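Local coordinates for outer membrane porin protein 32 (Delftia acidovorans, PDB 2FGQ), which forms anion-selective channels across the bacterial outer membrane as a trimer of beta-barrel porin subunits, at residues F7-T12 against G327-F332; G83-V88 against I138-P143; I206-S211 against G221-T226. All blocks are in the same frame, centred on the assembly; numbering follows the deposited sequence.

Interaction 1 of 3, residues F7-T12 against G327-F332. With SO4 (sulfate ion), chain F.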
loop_
_atom_site.group_PDB
_atom_site.type_symbol
_atom_site.label_atom_id
_atom_site.label_comp_id
_atom_site.label_asym_id
_atom_site.label_seq_id
_atom_site.Cartn_x
_atom_site.Cartn_y
_atom_site.Cartn_z
ATOM N N PHE A 7 13.235 9.114 -1.367
ATOM C CA PHE A 7 13.473 9.896 -0.160
ATOM C C PHE A 7 12.469 9.520 0.923
ATOM O O PHE A 7 11.448 8.896 0.666
ATOM C CB PHE A 7 13.385 11.401 -0.453
ATOM C CG PHE A 7 12.012 11.843 -0.862
ATOM C CD1 PHE A 7 11.605 11.759 -2.191
ATOM C CD2 PHE A 7 11.118 12.355 0.090
ATOM C CE1 PHE A 7 10.335 12.154 -2.557
ATOM C CE2 PHE A 7 9.847 12.771 -0.281
ATOM C CZ PHE A 7 9.459 12.670 -1.602
ATOM N N GLY A 8 12.716 10.003 2.138
ATOM C CA GLY A 8 11.776 9.780 3.199
ATOM C C GLY A 8 12.240 10.320 4.514
ATOM O O GLY A 8 13.324 10.902 4.648
ATOM N N ILE A 9 11.351 10.144 5.481
ATOM C CA ILE A 9 11.580 10.508 6.873
ATOM C C ILE A 9 10.897 9.481 7.746
ATOM O O ILE A 9 9.731 9.192 7.568
ATOM C CB ILE A 9 11.031 11.931 7.256
ATOM C CG1 ILE A 9 11.565 13.012 6.327
ATOM C CG2 ILE A 9 11.339 12.229 8.707
ATOM C CD1 ILE A 9 11.043 14.404 6.611
ATOM N N VAL A 10 11.623 8.962 8.733
ATOM C CA VAL A 10 10.988 8.208 9.809
ATOM C C VAL A 10 11.176 9.030 11.100
ATOM O O VAL A 10 12.301 9.247 11.555
ATOM C CB VAL A 10 11.528 6.779 9.987
ATOM C CG1 VAL A 10 10.726 6.084 11.048
ATOM C CG2 VAL A 10 11.458 6.017 8.695
ATOM N N ASP A 11 10.065 9.478 11.637
ATOM C CA ASP A 11 10.017 10.293 12.853
ATOM C C ASP A 11 9.081 9.543 13.801
ATOM O O ASP A 11 7.880 9.395 13.531
ATOM C CB ASP A 11 9.507 11.694 12.523
ATOM C CG ASP A 11 9.333 12.564 13.729
ATOM O OD1 ASP A 11 8.915 12.051 14.806
ATOM O OD2 ASP A 11 9.547 13.797 13.645
ATOM N N THR A 12 9.669 9.010 14.877
ATOM C CA THR A 12 8.947 8.207 15.856
ATOM C C THR A 12 9.308 8.701 17.241
ATOM O O THR A 12 10.446 9.103 17.494
ATOM C CB THR A 12 9.270 6.719 15.634
ATOM O OG1 THR A 12 8.839 6.364 14.327
ATOM C CG2 THR A 12 8.490 5.797 16.543
ATOM N N GLY A 327 11.388 12.336 20.730
ATOM C CA GLY A 327 11.565 11.439 19.597
ATOM C C GLY A 327 12.822 11.671 18.792
ATOM O O GLY A 327 13.696 12.459 19.144
ATOM N N ILE A 328 12.904 10.919 17.700
ATOM C CA ILE A 328 14.000 10.981 16.760
ATOM C C ILE A 328 13.380 11.152 15.388
ATOM O O ILE A 328 12.363 10.523 15.053
ATOM C CB ILE A 328 14.888 9.699 16.841
ATOM C CG1 ILE A 328 16.047 9.750 15.828
ATOM C CG2 ILE A 328 14.124 8.418 16.642
ATOM C CD1 ILE A 328 17.136 8.720 16.064
ATOM N N ARG A 329 14.024 11.994 14.591
ATOM C CA ARG A 329 13.644 12.156 13.196
ATOM C C ARG A 329 14.852 11.799 12.345
ATOM O O ARG A 329 15.930 12.368 12.513
ATOM C CB ARG A 329 13.248 13.615 12.982
ATOM C CG ARG A 329 13.091 13.984 11.541
ATOM C CD ARG A 329 14.105 15.099 11.242
ATOM N NE ARG A 329 13.280 16.168 11.458
ATOM C CZ ARG A 329 13.492 17.466 11.792
ATOM N NH1 ARG A 329 14.658 18.111 12.061
ATOM N NH2 ARG A 329 12.387 18.175 11.836
ATOM N N HIS A 330 14.675 10.877 11.411
ATOM C CA HIS A 330 15.746 10.442 10.534
ATOM C C HIS A 330 15.271 10.581 9.089
ATOM O O HIS A 330 14.345 9.884 8.652
ATOM C CB HIS A 330 16.163 9.015 10.788
ATOM C CG HIS A 330 17.299 8.604 9.933
ATOM N ND1 HIS A 330 17.200 7.674 8.915
ATOM C CD2 HIS A 330 18.567 9.060 9.904
ATOM C CE1 HIS A 330 18.385 7.574 8.317
ATOM N NE2 HIS A 330 19.233 8.380 8.918
ATOM N N ALA A 331 15.939 11.453 8.363
ATOM C CA ALA A 331 15.657 11.681 6.936
ATOM C C ALA A 331 16.608 10.860 6.098
ATOM O O ALA A 331 17.751 10.632 6.491
ATOM C CB ALA A 331 15.825 13.154 6.591
ATOM N N PHE A 332 16.139 10.444 4.919
ATOM C CA PHE A 332 16.983 9.726 3.981
ATOM C C PHE A 332 16.652 10.117 2.550
ATOM O O PHE A 332 15.620 10.752 2.277
ATOM C CB PHE A 332 16.883 8.220 4.196
ATOM C CG PHE A 332 15.492 7.657 4.068
ATOM C CD1 PHE A 332 15.022 7.179 2.842
ATOM C CD2 PHE A 332 14.655 7.564 5.155
ATOM C CE1 PHE A 332 13.751 6.650 2.720
ATOM C CE2 PHE A 332 13.373 7.044 5.019
ATOM C CZ PHE A 332 12.933 6.587 3.769
ATOM O OXT PHE A 332 17.487 9.809 1.679
HETATM S S SO4 F . 13.035 21.923 12.297
HETATM O O1 SO4 F . 14.359 21.334 12.536
HETATM O O2 SO4 F . 12.823 23.059 13.207
HETATM O O3 SO4 F . 12.990 22.431 10.919
HETATM O O4 SO4 F . 11.981 20.920 12.487
#
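The barrel closes where segment 7-12 of the first strand meets 327-332 at the end of the last, through F332 and G8. The F332 ring lies across the G8 backbone: G8 CA stands 3.7 Å from the ring centroid, over one face and offset toward the rim, a CH-pi contact. A side chain on G8 would run into that ring, consistent with glycine at this position. With CG set between its backbone N and carbonyl carbon (chi1 58°), F332 folds back over the neighbouring strand. Its terminal carboxylate also serves the sheet, O accepting from G8 N at 3.0 Å, while F332 N returns a bond to G8 O. A terminal phenylalanine is the hallmark of bacterial outer-membrane porins, and here its ring also stacks on F55 of the second subunit. An alanine here is likely to leave G8 and F55 of the second subunit without the ring they pack against. Beyond it, V10 pairs with H330 and T12 with I328 through two bonds each, in antiparallel register. On the face carrying I9, D11 and R329, CG2 of I9 runs alongside R329 CG at 3.8 Å. The D11 carboxylate is not paired with the R329 guanidinium, whose plane is turned 78° from it; it is held by Y289 and the backbone N-H groups of G33, A34 and S35. R329 bends at chi2 and chi3, and its guanidinium edge holds a sulfate, probably from the crystallisation liquor, by hydrogen bonds from NH2 to O4 (2.9 Å) and NH1 to O1.

Interaction 2 of 3, residues G83-V88 against I138-P143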
loop_
_atom_site.group_PDB
_atom_site.type_symbol
_atom_site.label_atom_id
_atom_site.label_comp_id
_atom_site.label_asym_id
_atom_site.label_seq_id
_atom_site.Cartn_x
_atom_site.Cartn_y
_atom_site.Cartn_z
ATOM N N GLY A 83 9.148 25.537 -15.919
ATOM C CA GLY A 83 10.008 26.301 -16.797
ATOM C C GLY A 83 10.034 27.739 -16.372
ATOM O O GLY A 83 9.720 28.054 -15.224
ATOM N N ASN A 84 10.330 28.625 -17.322
ATOM C CA ASN A 84 10.429 30.036 -16.967
ATOM C C ASN A 84 9.072 30.672 -16.623
ATOM O O ASN A 84 9.012 31.740 -16.029
ATOM C CB ASN A 84 11.227 30.838 -18.015
ATOM C CG ASN A 84 10.561 30.974 -19.374
ATOM O OD1 ASN A 84 11.231 31.449 -20.337
ATOM N ND2 ASN A 84 9.294 30.626 -19.492
ATOM N N PHE A 85 7.986 29.986 -16.981
ATOM C CA PHE A 85 6.625 30.388 -16.678
ATOM C C PHE A 85 6.177 30.044 -15.238
ATOM O O PHE A 85 5.144 30.510 -14.801
ATOM C CB PHE A 85 5.655 29.767 -17.688
ATOM C CG PHE A 85 5.634 28.267 -17.650
ATOM C CD1 PHE A 85 4.856 27.583 -16.719
ATOM C CD2 PHE A 85 6.479 27.557 -18.466
ATOM C CE1 PHE A 85 4.898 26.184 -16.666
ATOM C CE2 PHE A 85 6.530 26.187 -18.417
ATOM C CZ PHE A 85 5.747 25.497 -17.518
ATOM N N GLY A 86 6.958 29.243 -14.525
ATOM C CA GLY A 86 6.561 28.718 -13.238
ATOM C C GLY A 86 6.387 27.210 -13.318
ATOM O O GLY A 86 7.177 26.513 -13.948
ATOM N N GLU A 87 5.319 26.728 -12.708
ATOM C CA GLU A 87 5.065 25.289 -12.614
ATOM C C GLU A 87 3.578 25.015 -12.564
ATOM O O GLU A 87 2.840 25.672 -11.820
ATOM C CB GLU A 87 5.717 24.721 -11.345
ATOM C CG GLU A 87 5.633 23.224 -11.178
ATOM C CD GLU A 87 6.105 22.757 -9.796
ATOM O OE1 GLU A 87 6.199 23.559 -8.844
ATOM O OE2 GLU A 87 6.352 21.583 -9.646
ATOM N N VAL A 88 3.146 24.036 -13.354
ATOM C CA VAL A 88 1.798 23.522 -13.309
ATOM C C VAL A 88 1.861 22.070 -12.846
ATOM O O VAL A 88 2.619 21.289 -13.384
ATOM C CB VAL A 88 1.100 23.613 -14.675
ATOM C CG1 VAL A 88 -0.263 22.995 -14.612
ATOM C CG2 VAL A 88 1.000 25.083 -15.108
ATOM N N ILE A 138 -5.541 20.869 -9.803
ATOM C CA ILE A 138 -4.614 21.490 -10.744
ATOM C C ILE A 138 -4.120 22.748 -10.093
ATOM O O ILE A 138 -4.945 23.554 -9.648
ATOM C CB ILE A 138 -5.316 21.876 -12.059
ATOM C CG1 ILE A 138 -5.835 20.630 -12.739
ATOM C CG2 ILE A 138 -4.312 22.580 -12.957
ATOM C CD1 ILE A 138 -6.557 20.859 -14.099
ATOM N N SER A 139 -2.798 22.904 -10.028
ATOM C CA SER A 139 -2.242 24.120 -9.450
ATOM C C SER A 139 -1.236 24.758 -10.375
ATOM O O SER A 139 -0.617 24.086 -11.219
ATOM C CB SER A 139 -1.558 23.880 -8.139
ATOM O OG SER A 139 -2.422 23.352 -7.178
ATOM N N TYR A 140 -1.121 26.065 -10.229
ATOM C CA TYR A 140 -0.158 26.870 -10.965
ATOM C C TYR A 140 0.575 27.748 -9.956
ATOM O O TYR A 140 -0.050 28.469 -9.185
ATOM C CB TYR A 140 -0.844 27.721 -12.035
ATOM C CG TYR A 140 0.092 28.749 -12.626
ATOM C CD1 TYR A 140 1.313 28.359 -13.184
ATOM C CD2 TYR A 140 -0.202 30.105 -12.589
ATOM C CE1 TYR A 140 2.220 29.270 -13.656
ATOM C CE2 TYR A 140 0.718 31.027 -13.060
ATOM C CZ TYR A 140 1.908 30.609 -13.602
ATOM O OH TYR A 140 2.780 31.566 -14.087
ATOM N N TYR A 141 1.894 27.684 -9.994
ATOM C CA TYR A 141 2.801 28.491 -9.171
ATOM C C TYR A 141 3.661 29.354 -10.074
ATOM O O TYR A 141 4.321 28.873 -10.998
ATOM C CB TYR A 141 3.684 27.607 -8.273
ATOM C CG TYR A 141 2.886 26.866 -7.271
ATOM C CD1 TYR A 141 2.437 25.567 -7.514
ATOM C CD2 TYR A 141 2.585 27.461 -6.046
ATOM C CE1 TYR A 141 1.669 24.896 -6.573
ATOM C CE2 TYR A 141 1.858 26.773 -5.070
ATOM C CZ TYR A 141 1.395 25.483 -5.354
ATOM O OH TYR A 141 0.657 24.805 -4.398
ATOM N N THR A 142 3.615 30.655 -9.827
ATOM C CA THR A 142 4.443 31.587 -10.594
ATOM C C THR A 142 5.882 31.502 -10.173
ATOM O O THR A 142 6.199 31.035 -9.069
ATOM C CB THR A 142 4.007 33.061 -10.399
ATOM O OG1 THR A 142 4.340 33.504 -9.078
ATOM C CG2 THR A 142 2.495 33.272 -10.554
ATOM N N PRO A 143 6.780 32.020 -11.001
ATOM C CA PRO A 143 8.123 32.306 -10.518
ATOM C C PRO A 143 8.061 33.397 -9.413
ATOM O O PRO A 143 7.033 34.061 -9.166
ATOM C CB PRO A 143 8.847 32.839 -11.773
ATOM C CG PRO A 143 7.998 32.396 -12.937
ATOM C CD PRO A 143 6.589 32.449 -12.391
#
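The Y140 ring receives the backbone carbonyl of F85 at its edge, near the ring plane, and has the backbone N of T142, from its own segment, 4.1 Å above one face toward the rim. Its hydroxyl donates to F85 O at 2.7 Å, almost in line with the carbonyl (C=O...donor angle 174°). CE1 of Y140 also meets the F85 ring at that ring's edge, 4.4 Å from CD1, and CD1 of Y140 touches V88 CG2 at 3.8 Å as the two side chains cross at a slant. With CG anti to the backbone N (chi1 169°), the ring extends toward the 83-88 segment, where its hydroxyl reaches F85, three residues before its bridge partner V88. There G83-G86 forms a type I beta turn between adjacent barrel strands, 76-83 and 86-90, and strand 137-141 flanks the second of these. The axes run antiparallel at 178°, with E87 and Y141 as the hydrogen-bonded pair: E87 N to Y141 O and Y141 N to E87 O, both 2.9 Å. At G86 a side chain would collide with Y141 O, and the backbone angles would also jam a CB against the carbonyl O of F85, which by itself calls for glycine. P143 packs against the turn, CG lying 3.3 Å from N84 O. On the face of E87 and Y141, the E87 carboxylate makes a salt bridge with R89, while the Y141 side chain packs on P96 and Q99 of helix 96-101.

Interaction 3 of 3, residues I206-S211 against G221-T226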
loop_
_atom_site.group_PDB
_atom_site.type_symbol
_atom_site.label_atom_id
_atom_site.label_comp_id
_atom_site.label_asym_id
_atom_site.label_seq_id
_atom_site.Cartn_x
_atom_site.Cartn_y
_atom_site.Cartn_z
ATOM N N ILE A 206 -9.733 32.649 4.900
ATOM C CA ILE A 206 -8.822 33.741 4.610
ATOM C C ILE A 206 -7.687 33.659 5.624
ATOM O O ILE A 206 -7.923 33.528 6.832
ATOM C CB ILE A 206 -9.541 35.097 4.630
ATOM C CG1 ILE A 206 -8.541 36.206 4.303
ATOM C CG2 ILE A 206 -10.108 35.362 5.967
ATOM C CD1 ILE A 206 -9.163 37.517 3.958
ATOM N N THR A 207 -6.461 33.731 5.142
ATOM C CA THR A 207 -5.283 33.517 5.968
ATOM C C THR A 207 -4.201 34.542 5.647
ATOM O O THR A 207 -3.920 34.797 4.485
ATOM C CB THR A 207 -4.696 32.110 5.716
ATOM O OG1 THR A 207 -5.733 31.135 5.751
ATOM C CG2 THR A 207 -3.734 31.723 6.830
ATOM N N LEU A 208 -3.630 35.164 6.676
ATOM C CA LEU A 208 -2.533 36.103 6.526
ATOM C C LEU A 208 -1.369 35.642 7.370
ATOM O O LEU A 208 -1.557 35.373 8.529
ATOM C CB LEU A 208 -3.008 37.507 6.959
ATOM C CG LEU A 208 -1.986 38.624 6.804
ATOM C CD1 LEU A 208 -1.681 38.917 5.362
ATOM C CD2 LEU A 208 -2.478 39.902 7.519
ATOM N N GLY A 209 -0.170 35.549 6.798
ATOM C CA GLY A 209 0.991 35.142 7.562
ATOM C C GLY A 209 2.173 36.033 7.238
ATOM O O GLY A 209 2.258 36.579 6.147
ATOM N N ALA A 210 3.070 36.187 8.207
ATOM C CA ALA A 210 4.312 36.950 7.996
ATOM C C ALA A 210 5.388 36.444 8.913
ATOM O O ALA A 210 5.098 35.943 10.002
ATOM C CB ALA A 210 4.097 38.434 8.233
ATOM N N SER A 211 6.629 36.585 8.483
ATOM C CA SER A 211 7.752 36.211 9.320
ATOM C C SER A 211 8.978 37.014 8.944
ATOM O O SER A 211 9.101 37.507 7.833
ATOM C CB SER A 211 8.091 34.720 9.220
ATOM O OG SER A 211 8.447 34.313 7.897
ATOM N N GLY A 221 4.089 34.952 12.522
ATOM C CA GLY A 221 2.706 35.102 12.924
ATOM C C GLY A 221 1.725 34.705 11.813
ATOM O O GLY A 221 2.038 34.733 10.613
ATOM N N LEU A 222 0.519 34.321 12.228
ATOM C CA LEU A 222 -0.516 33.837 11.296
ATOM C C LEU A 222 -1.855 34.297 11.916
ATOM O O LEU A 222 -2.052 34.181 13.131
ATOM C CB LEU A 222 -0.517 32.305 11.229
ATOM C CG LEU A 222 0.176 31.442 10.151
ATOM C CD1 LEU A 222 0.114 29.962 10.498
ATOM C CD2 LEU A 222 -0.422 31.612 8.756
ATOM N N LEU A 223 -2.751 34.793 11.075
ATOM C CA LEU A 223 -4.155 35.043 11.411
ATOM C C LEU A 223 -5.011 34.325 10.380
ATOM O O LEU A 223 -4.704 34.356 9.198
ATOM C CB LEU A 223 -4.464 36.532 11.287
ATOM C CG LEU A 223 -3.561 37.475 12.044
ATOM C CD1 LEU A 223 -3.801 38.863 11.528
ATOM C CD2 LEU A 223 -3.890 37.349 13.529
ATOM N N GLN A 224 -6.117 33.736 10.809
ATOM C CA GLN A 224 -6.972 33.028 9.901
ATOM C C GLN A 224 -8.409 33.079 10.358
ATOM O O GLN A 224 -8.684 32.933 11.548
ATOM C CB GLN A 224 -6.566 31.539 9.814
ATOM C CG GLN A 224 -7.264 30.752 8.723
ATOM C CD GLN A 224 -6.742 29.327 8.649
ATOM O OE1 GLN A 224 -6.141 28.919 7.616
ATOM N NE2 GLN A 224 -6.927 28.567 9.725
ATOM N N GLN A 225 -9.314 33.289 9.408
ATOM C CA GLN A 225 -10.746 33.110 9.648
ATOM C C GLN A 225 -11.248 32.023 8.741
ATOM O O GLN A 225 -11.049 32.087 7.529
ATOM C CB GLN A 225 -11.548 34.385 9.411
ATOM C CG GLN A 225 -13.007 34.177 9.688
ATOM C CD GLN A 225 -13.797 35.463 9.639
ATOM O OE1 GLN A 225 -14.373 35.787 8.609
ATOM N NE2 GLN A 225 -13.793 36.222 10.728
ATOM N N THR A 226 -11.876 31.013 9.355
ATOM C CA THR A 226 -12.486 29.917 8.620
ATOM C C THR A 226 -13.974 29.946 8.914
ATOM O O THR A 226 -14.379 29.888 10.079
ATOM C CB THR A 226 -11.904 28.628 9.125
ATOM O OG1 THR A 226 -10.483 28.671 8.956
ATOM C CG2 THR A 226 -12.381 27.477 8.255
#
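Strands 206-211 and 221-226 run antiparallel at 176° with their axes 4.7 Å apart, and three hydrogen-bonded pairs, I206-Q225, L208-L223 and A210-G221, give six backbone bonds of 2.9 to 3.0 Å. Between them sit the non-hydrogen-bonded pairs T207-Q224 and G209-L222, so the paired residues alternate between the two faces. The face of T207 and Q224 carries the side-chain hydrogen bond of the contact. T207 and Q224 lie side by side and point the same way; T207 OG1 donates to Q224 OE1 at 2.9 Å, in the carbonyl plane and on a lone pair, with a C=O...donor angle of 110°. The threonine hydroxyl sits beside its own backbone N (chi1 -47°), which turns it to the glutamine, whose chain is extended. The other branch of T207, CG2, meets L222 CD2 at 3.8 Å. Across from L222, G209 has no side chain, and a CB there would be tight against L222 CD2. L222 itself also packs on Y104 and F115, and Q224 on F118, all three from loops. The opposite face holds I206, L208, A210, L223 and Q225. L208 CD2 approaches L223 CD1 at 4.3 Å, and I206 CG2 lies 3.9 Å from Q225 CB, while the Q225 amide leads away to a hydrogen bond with N239. The two strands are the arms of a beta hairpin in the barrel wall, and the side chain of L222 lies about 10 Å from the bound D-malate. The polar T207-Q224 pair is thus buried on the loop-covered face, whereas I206, L208, A210 and L223 are on the surface, a division consistent with a barrel whose interior is polar and whose outer girdle meets lipid.

All three contacts join neighbouring strands of one antiparallel barrel of 16 strands. Interaction 1 pairs the first strand, 4-17, with the last, 320-331, and therefore spans nearly the whole chain; interactions 2 and 3 fall within that span, interaction 2 ending before interaction 3 begins. Interaction 2 links strands 86-90 and 137-141, and interaction 3 links 199-213 and 218-230. The centres of interactions 1 and 2 are about 30 Å apart, and those of interactions 2 and 3 about 24 Å. Interactions 1 and 3 lie on opposite sides of the chain's centre. Interaction 1 shuts the barrel by joining its two ends, while interactions 2 and 3 are neighbour-to-neighbour pairings within the wall around the anion channel.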